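Long-range contacts in U4/U6 snRNA-associated-splicing factor PRP24 (Saccharomyces cerevisiae, PDB 4N0T), which binds U6 snRNA, promotes its annealing with U4 snRNA and serves as a recycling factor of the spliceosome: residues A[39-44]-A[109-114]; A[281-287]-A[321-327]; A[61-65]-A[78-82]. All coordinates share one frame; numbering follows the deposited sequence.

Interaction 1 (A[39-44]-A[109-114]); sequences DVADSL and NVVALS
The Asp39 carboxylate lays one face against the backbone of the 109-114 segment. Leu113 O stands over that face, 3.5 Å from Asp39 CG, and Ser114 CB lies above the OD2 end on the same side, 3.7 Å from Asp39 OD2. A water on this face can donate to OD1, while a second water, nearer the carboxylate plane, donates to OD2 at 2.7 Å and is hydrogen-bonded to Ser114 OG. Asp39 CG is anti to its carbonyl carbon (chi1 -64°), which swings the acid beside the backbone N and toward Ser114, whose OG also bonds Arg116. A third water lies within hydrogen-bonding distance of Leu113 O. With an alanine here, the water on Ser114 OG would probably lose its carboxylate acceptor, and Ser114 CB the flat group that packs over it.

Further along, contact becomes apolar. Ala41 CB reaches Val111 CG1 at 3.9 Å and Leu113 CD2 at 4.0 Å. The two methyls of Val111 straddle Asp42 O, CG1 at 3.6 Å, and CG2 goes on to meet Leu44 CG at 3.8 Å. Leu44 closes the end with both its methyls against Asn109 O.

Strand 35-42 and strand 112-116 are edge strands of the first and second RRM sheets. Their touching segments run nearly opposite ways without backbone pairing. The acid and Leu113 O have no proton to give each other, and Arg52, in a long, weak ion pair with OD2, may temper the charge. One firm water bridge, with weaker water links beside it, leaves the interdomain seam solvent-bridged at one end and apolar at the other.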
# COMPACT_ATOMS: atom_id res chain seq x y z
N ASP A 39 19.07 11.11 5.63
CA ASP A 39 19.01 11.30 4.18
C ASP A 39 19.76 12.57 3.79
O ASP A 39 19.65 13.58 4.47
CB ASP A 39 17.57 11.41 3.70
CG ASP A 39 16.78 10.14 3.94
OD1 ASP A 39 17.06 9.14 3.25
OD2 ASP A 39 15.89 10.15 4.81
N VAL A 40 20.54 12.50 2.70
CA VAL A 40 21.21 13.68 2.17
C VAL A 40 20.73 13.89 0.73
O VAL A 40 20.55 12.92 -0.01
CB VAL A 40 22.74 13.53 2.21
CG1 VAL A 40 23.43 14.79 1.70
CG2 VAL A 40 23.21 13.24 3.63
N ALA A 41 20.50 15.14 0.34
CA ALA A 41 20.06 15.46 -1.02
C ALA A 41 20.77 16.71 -1.50
O ALA A 41 21.04 17.63 -0.72
CB ALA A 41 18.56 15.68 -1.07
N ASP A 42 21.07 16.76 -2.80
CA ASP A 42 21.67 17.95 -3.39
C ASP A 42 20.67 19.10 -3.40
O ASP A 42 19.46 18.89 -3.56
CB ASP A 42 22.09 17.67 -4.84
CG ASP A 42 23.31 16.79 -4.94
OD1 ASP A 42 24.07 16.68 -3.95
OD2 ASP A 42 23.53 16.23 -6.03
N SER A 43 21.18 20.32 -3.24
CA SER A 43 20.35 21.49 -3.48
C SER A 43 19.99 21.53 -4.97
O SER A 43 20.57 20.79 -5.77
CB SER A 43 21.08 22.76 -3.10
OG SER A 43 22.18 22.96 -3.96
N LEU A 44 19.05 22.40 -5.33
CA LEU A 44 18.56 22.51 -6.70
C LEU A 44 19.69 22.75 -7.70
O LEU A 44 19.72 22.15 -8.78
CB LEU A 44 17.54 23.65 -6.81
CG LEU A 44 16.11 23.32 -6.42
CD1 LEU A 44 15.23 24.57 -6.46
CD2 LEU A 44 15.57 22.25 -7.35
N ASN A 109 10.80 21.42 -9.78
CA ASN A 109 11.98 21.98 -9.12
C ASN A 109 11.89 21.98 -7.61
O ASN A 109 12.25 22.96 -6.95
CB ASN A 109 12.32 23.37 -9.68
CG ASN A 109 12.69 23.33 -11.16
OD1 ASN A 109 13.49 22.50 -11.59
ND2 ASN A 109 12.09 24.22 -11.94
N VAL A 110 11.40 20.87 -7.06
CA VAL A 110 11.33 20.68 -5.62
C VAL A 110 12.26 19.55 -5.20
O VAL A 110 12.16 18.43 -5.70
CB VAL A 110 9.89 20.34 -5.19
CG1 VAL A 110 9.85 19.93 -3.72
CG2 VAL A 110 8.97 21.54 -5.45
N VAL A 111 13.20 19.84 -4.29
CA VAL A 111 14.10 18.83 -3.78
C VAL A 111 13.33 17.93 -2.81
O VAL A 111 12.60 18.42 -1.96
CB VAL A 111 15.26 19.48 -3.01
CG1 VAL A 111 16.14 18.42 -2.34
CG2 VAL A 111 16.07 20.37 -3.96
N ALA A 112 13.48 16.61 -2.97
CA ALA A 112 12.85 15.66 -2.04
C ALA A 112 13.91 15.01 -1.16
O ALA A 112 14.91 14.46 -1.67
CB ALA A 112 12.08 14.60 -2.80
N LEU A 113 13.69 15.06 0.15
CA LEU A 113 14.62 14.43 1.08
C LEU A 113 14.32 12.96 1.36
O LEU A 113 15.24 12.16 1.56
CB LEU A 113 14.64 15.21 2.40
CG LEU A 113 15.42 16.52 2.39
CD1 LEU A 113 14.97 17.40 3.53
CD2 LEU A 113 16.90 16.20 2.52
N SER A 114 13.04 12.60 1.39
CA SER A 114 12.67 11.25 1.79
C SER A 114 11.31 10.92 1.21
O SER A 114 10.42 11.76 1.23
CB SER A 114 12.62 11.15 3.33
OG SER A 114 12.12 9.88 3.75
O HOH W 1 14.04 8.27 4.34
O HOH W 2 15.96 9.00 0.60
O HOH W 3 17.34 11.78 -0.42

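Interaction 2 (A[281-287]-A[321-327]); sequences LICLFPL and NGAIIIF
Ile282 and Ile325 lie side by side and point the same way, Ile282 CG1 4.1 Å from Ile325 CB, on adjacent central strands of an RRM fold: 281-285 and 322-327, the first and third strands of the occluded RRM. Phe327 joins them at an angle. Its CE2 edge meets Ile282 CG1 at 3.8 Å, with Ile282 CD1 in the ring plane, while Ile325 CG2 sits 3.4 Å above one face, offset toward the rim. Ile282 CG1 lies between its backbone N and carbonyl carbon (chi1 70°), which sets the CG1-CD1 arm at this edge. The Leu284 side chain crosses that of Ile325, CG to CG1, and Leu287 CD1 presses on Ala323 CB at 3.6 Å. This face of the sheet packs on helices 293-302 and 330-340.

On the other face, Ile324 is the meeting point: its CG2 branch crosses the Leu281 side chain, 4.0 Å from CB, and its CG1 branch meets Cys283 SG at 3.9 Å. Helices 258-270 and 355-365 cover these residues. A canonical RRM uses this surface for RNA; here it is occluded by helix.

Antiparallel bonds fix the register. Ile282 and Leu284 each exchange two, with Ile325 and Ala323, and that from Ile325 N to Ile282 O is nearly straight (174°). Beyond the strands, the cis peptide before Pro286 turns the chain, and Leu287 N donates to Asn321 O at 2.8 Å from 37° above the carbonyl plane.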
# COMPACT_ATOMS: atom_id res chain seq x y z
N LEU A 281 1.85 -22.50 -11.97
CA LEU A 281 2.38 -21.35 -11.23
C LEU A 281 3.87 -21.47 -10.89
O LEU A 281 4.43 -22.57 -10.85
CB LEU A 281 1.57 -21.10 -9.95
CG LEU A 281 1.58 -22.14 -8.81
CD1 LEU A 281 2.78 -21.96 -7.88
CD2 LEU A 281 0.29 -22.07 -8.01
N ILE A 282 4.49 -20.32 -10.63
CA ILE A 282 5.83 -20.30 -10.06
C ILE A 282 5.85 -19.27 -8.94
O ILE A 282 4.96 -18.42 -8.84
CB ILE A 282 6.91 -19.90 -11.09
CG1 ILE A 282 6.78 -18.42 -11.46
CG2 ILE A 282 6.85 -20.80 -12.34
CD1 ILE A 282 7.89 -17.94 -12.40
N CYS A 283 6.86 -19.35 -8.08
CA CYS A 283 7.05 -18.34 -7.06
C CYS A 283 8.31 -17.57 -7.38
O CYS A 283 9.27 -18.14 -7.90
CB CYS A 283 7.21 -18.98 -5.69
SG CYS A 283 5.68 -19.76 -5.10
N LEU A 284 8.30 -16.28 -7.07
CA LEU A 284 9.50 -15.44 -7.13
C LEU A 284 9.84 -15.00 -5.72
O LEU A 284 8.96 -14.62 -4.96
CB LEU A 284 9.24 -14.21 -8.00
CG LEU A 284 8.92 -14.47 -9.48
CD1 LEU A 284 8.82 -13.15 -10.22
CD2 LEU A 284 10.00 -15.37 -10.13
N PHE A 285 11.12 -15.04 -5.36
CA PHE A 285 11.53 -14.70 -4.00
C PHE A 285 13.05 -14.53 -4.01
O PHE A 285 13.70 -15.04 -4.92
CB PHE A 285 11.15 -15.84 -3.05
CG PHE A 285 11.60 -17.21 -3.50
CD1 PHE A 285 10.84 -17.95 -4.40
CD2 PHE A 285 12.79 -17.75 -3.03
CE1 PHE A 285 11.25 -19.20 -4.82
CE2 PHE A 285 13.20 -19.01 -3.44
CZ PHE A 285 12.44 -19.73 -4.33
N PRO A 286 13.61 -13.78 -3.05
CA PRO A 286 12.91 -12.95 -2.05
C PRO A 286 12.58 -11.59 -2.65
O PRO A 286 13.34 -11.06 -3.48
CB PRO A 286 13.95 -12.79 -0.95
CG PRO A 286 15.26 -12.73 -1.73
CD PRO A 286 15.08 -13.69 -2.89
N LEU A 287 11.46 -11.01 -2.21
CA LEU A 287 10.99 -9.72 -2.69
C LEU A 287 10.69 -8.84 -1.48
O LEU A 287 10.26 -9.33 -0.42
CB LEU A 287 9.68 -9.90 -3.48
CG LEU A 287 9.72 -10.73 -4.77
CD1 LEU A 287 8.33 -10.94 -5.36
CD2 LEU A 287 10.61 -10.02 -5.76
N ASN A 321 8.30 -13.78 1.99
CA ASN A 321 9.02 -12.82 1.14
C ASN A 321 8.90 -13.12 -0.36
O ASN A 321 9.88 -12.99 -1.11
CB ASN A 321 10.51 -12.75 1.53
CG ASN A 321 10.71 -12.45 3.00
OD1 ASN A 321 9.99 -11.64 3.58
ND2 ASN A 321 11.71 -13.09 3.61
N GLY A 322 7.72 -13.51 -0.80
CA GLY A 322 7.55 -13.93 -2.18
C GLY A 322 6.28 -13.48 -2.87
O GLY A 322 5.48 -12.71 -2.32
N ALA A 323 6.13 -13.93 -4.11
CA ALA A 323 4.91 -13.70 -4.88
C ALA A 323 4.68 -14.95 -5.71
O ALA A 323 5.62 -15.64 -6.12
CB ALA A 323 5.05 -12.47 -5.78
N ILE A 324 3.40 -15.24 -5.94
CA ILE A 324 3.00 -16.33 -6.82
C ILE A 324 2.57 -15.74 -8.15
O ILE A 324 1.80 -14.77 -8.20
CB ILE A 324 1.83 -17.11 -6.23
CG1 ILE A 324 2.29 -17.84 -4.96
CG2 ILE A 324 1.27 -18.10 -7.26
CD1 ILE A 324 1.14 -18.47 -4.15
N ILE A 325 3.10 -16.30 -9.23
CA ILE A 325 2.69 -15.91 -10.56
C ILE A 325 1.98 -17.10 -11.18
O ILE A 325 2.57 -18.17 -11.32
CB ILE A 325 3.88 -15.58 -11.47
CG1 ILE A 325 4.92 -14.72 -10.73
CG2 ILE A 325 3.38 -14.89 -12.75
CD1 ILE A 325 4.45 -13.33 -10.41
N ILE A 326 0.71 -16.92 -11.53
CA ILE A 326 -0.04 -18.02 -12.13
C ILE A 326 -0.11 -17.77 -13.62
O ILE A 326 -0.54 -16.69 -14.06
CB ILE A 326 -1.45 -18.11 -11.55
CG1 ILE A 326 -1.39 -18.22 -10.03
CG2 ILE A 326 -2.19 -19.30 -12.15
CD1 ILE A 326 -2.77 -18.35 -9.39
N PHE A 327 0.38 -18.73 -14.40
CA PHE A 327 0.38 -18.60 -15.85
C PHE A 327 -0.78 -19.41 -16.43
O PHE A 327 -1.57 -19.98 -15.69
CB PHE A 327 1.71 -19.07 -16.43
CG PHE A 327 2.88 -18.22 -16.02
CD1 PHE A 327 3.09 -16.98 -16.61
CD2 PHE A 327 3.76 -18.65 -15.03
CE1 PHE A 327 4.18 -16.18 -16.24
CE2 PHE A 327 4.84 -17.86 -14.64
CZ PHE A 327 5.05 -16.62 -15.25

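Interaction 3 (A[61-65]-A[78-82]); sequences ALAAI and IVSHL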
# COMPACT_ATOMS: atom_id res chain seq x y z
N ALA A 61 17.37 15.59 18.78
CA ALA A 61 16.97 16.67 17.87
C ALA A 61 17.32 18.03 18.47
O ALA A 61 17.81 18.91 17.77
CB ALA A 61 15.50 16.59 17.57
N LEU A 62 17.04 18.19 19.76
CA LEU A 62 17.41 19.43 20.44
C LEU A 62 18.91 19.68 20.37
O LEU A 62 19.35 20.80 20.07
CB LEU A 62 16.97 19.39 21.91
CG LEU A 62 15.46 19.47 22.13
CD1 LEU A 62 15.14 19.40 23.63
CD2 LEU A 62 14.90 20.74 21.51
N ALA A 63 19.69 18.65 20.65
CA ALA A 63 21.14 18.78 20.62
C ALA A 63 21.64 19.13 19.21
O ALA A 63 22.56 19.94 19.06
CB ALA A 63 21.78 17.50 21.11
N ALA A 64 21.04 18.53 18.19
CA ALA A 64 21.43 18.83 16.81
C ALA A 64 21.20 20.30 16.47
O ALA A 64 22.02 20.93 15.80
CB ALA A 64 20.68 17.94 15.83
N ILE A 65 20.09 20.84 16.95
CA ILE A 65 19.70 22.22 16.68
C ILE A 65 20.68 23.20 17.34
O ILE A 65 20.84 24.34 16.87
CB ILE A 65 18.23 22.46 17.10
CG1 ILE A 65 17.31 21.70 16.14
CG2 ILE A 65 17.86 23.93 17.07
CD1 ILE A 65 15.87 21.62 16.61
N ILE A 78 22.50 25.51 8.86
CA ILE A 78 21.33 25.90 9.61
C ILE A 78 20.66 24.59 9.98
O ILE A 78 20.50 23.72 9.12
CB ILE A 78 20.37 26.79 8.78
CG1 ILE A 78 21.12 28.06 8.32
CG2 ILE A 78 19.14 27.18 9.59
CD1 ILE A 78 20.34 28.92 7.34
N VAL A 79 20.33 24.43 11.25
CA VAL A 79 19.68 23.22 11.72
C VAL A 79 18.37 23.62 12.38
O VAL A 79 18.33 24.51 13.24
CB VAL A 79 20.58 22.42 12.71
CG1 VAL A 79 19.89 21.11 13.11
CG2 VAL A 79 21.97 22.14 12.11
N SER A 80 17.27 22.96 11.99
CA SER A 80 15.96 23.35 12.49
C SER A 80 15.07 22.13 12.64
O SER A 80 15.34 21.09 12.03
CB SER A 80 15.30 24.33 11.52
OG SER A 80 15.23 23.77 10.22
N HIS A 81 14.03 22.25 13.45
CA HIS A 81 13.00 21.21 13.50
C HIS A 81 12.40 21.08 12.11
O HIS A 81 12.09 22.08 11.45
CB HIS A 81 11.89 21.57 14.50
CG HIS A 81 12.30 21.48 15.94
ND1 HIS A 81 12.60 20.28 16.55
CD2 HIS A 81 12.43 22.43 16.89
CE1 HIS A 81 12.90 20.50 17.82
NE2 HIS A 81 12.81 21.80 18.05
N LEU A 82 12.21 19.84 11.64
CA LEU A 82 11.53 19.64 10.37
C LEU A 82 10.05 19.79 10.66
O LEU A 82 9.49 18.98 11.39
CB LEU A 82 11.80 18.26 9.78
CG LEU A 82 11.21 18.05 8.39
CD1 LEU A 82 11.99 18.84 7.34
CD2 LEU A 82 11.17 16.57 8.02
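Ile65 reaches His81 through an extended end: its CD1 is nearly anti to CA (chi2 168°), carrying the methyl out from the helix toward the strand. On the other side His81 CG is anti to its carbonyl carbon (chi1 -72°), which brings the imidazole back over the helix. The two side chains meet at about a right angle, and Ile65 CD1 settles over the middle of the ring, 3.3 Å from the His81 centroid and only 7° off the ring normal. All five ring atoms are almost equally near it, so this is a CH-pi contact with the whole face and not with one corner. Leu62, about a turn earlier, starts out away from the strand but its end returns to the ring: its CD2 lies at the edge, 4.2 Å from His81 NE2. One face and one edge of the imidazole are thus lined by aliphatic groups of the helix.

Deeper in, Val79 is the side chain of the strand that enters the helix surface. Its CG1 lies against the backbone at the helix end, 3.4 Å from Ala64 O, and touches Ile65 CG1 at 4.0 Å and Ala64 CB at 4.3 Å. Val79 and Ala64 both also pack on Phe29 of helix 22-29, and Ile65 on Val11 of the neighbouring strand 10-16. Ser80, alternating with Val79 and His81, points away from the helix. The contact is held by dispersion and shape, with the backbone of strand 75-81 bonded instead to strand 10-16.

Helix 58-65 running back across strand 75-81, with a buried valine between them, is the second-helix-on-fourth-strand packing of the RRM beta-alpha-beta-beta-alpha-beta sandwich, here in the first RRM.

Overall arrangement
From the N terminus, the chain first passes 39-44 on an edge strand of the first RRM. It then builds the rest of that domain, where interaction 3 closes a short loop between helix 58-65 and strand 75-81. Only at 109-114, already in the second RRM, does interaction 1 close, so interaction 3 is nested inside its loop. The two contacts approach to about 5 Å at their nearest atoms without touching; one joins helix to sheet within a domain, the other joins two domains. Interaction 2 follows in series, about 35 Å from interaction 1 between centres, and pairs central strands of the occluded RRM.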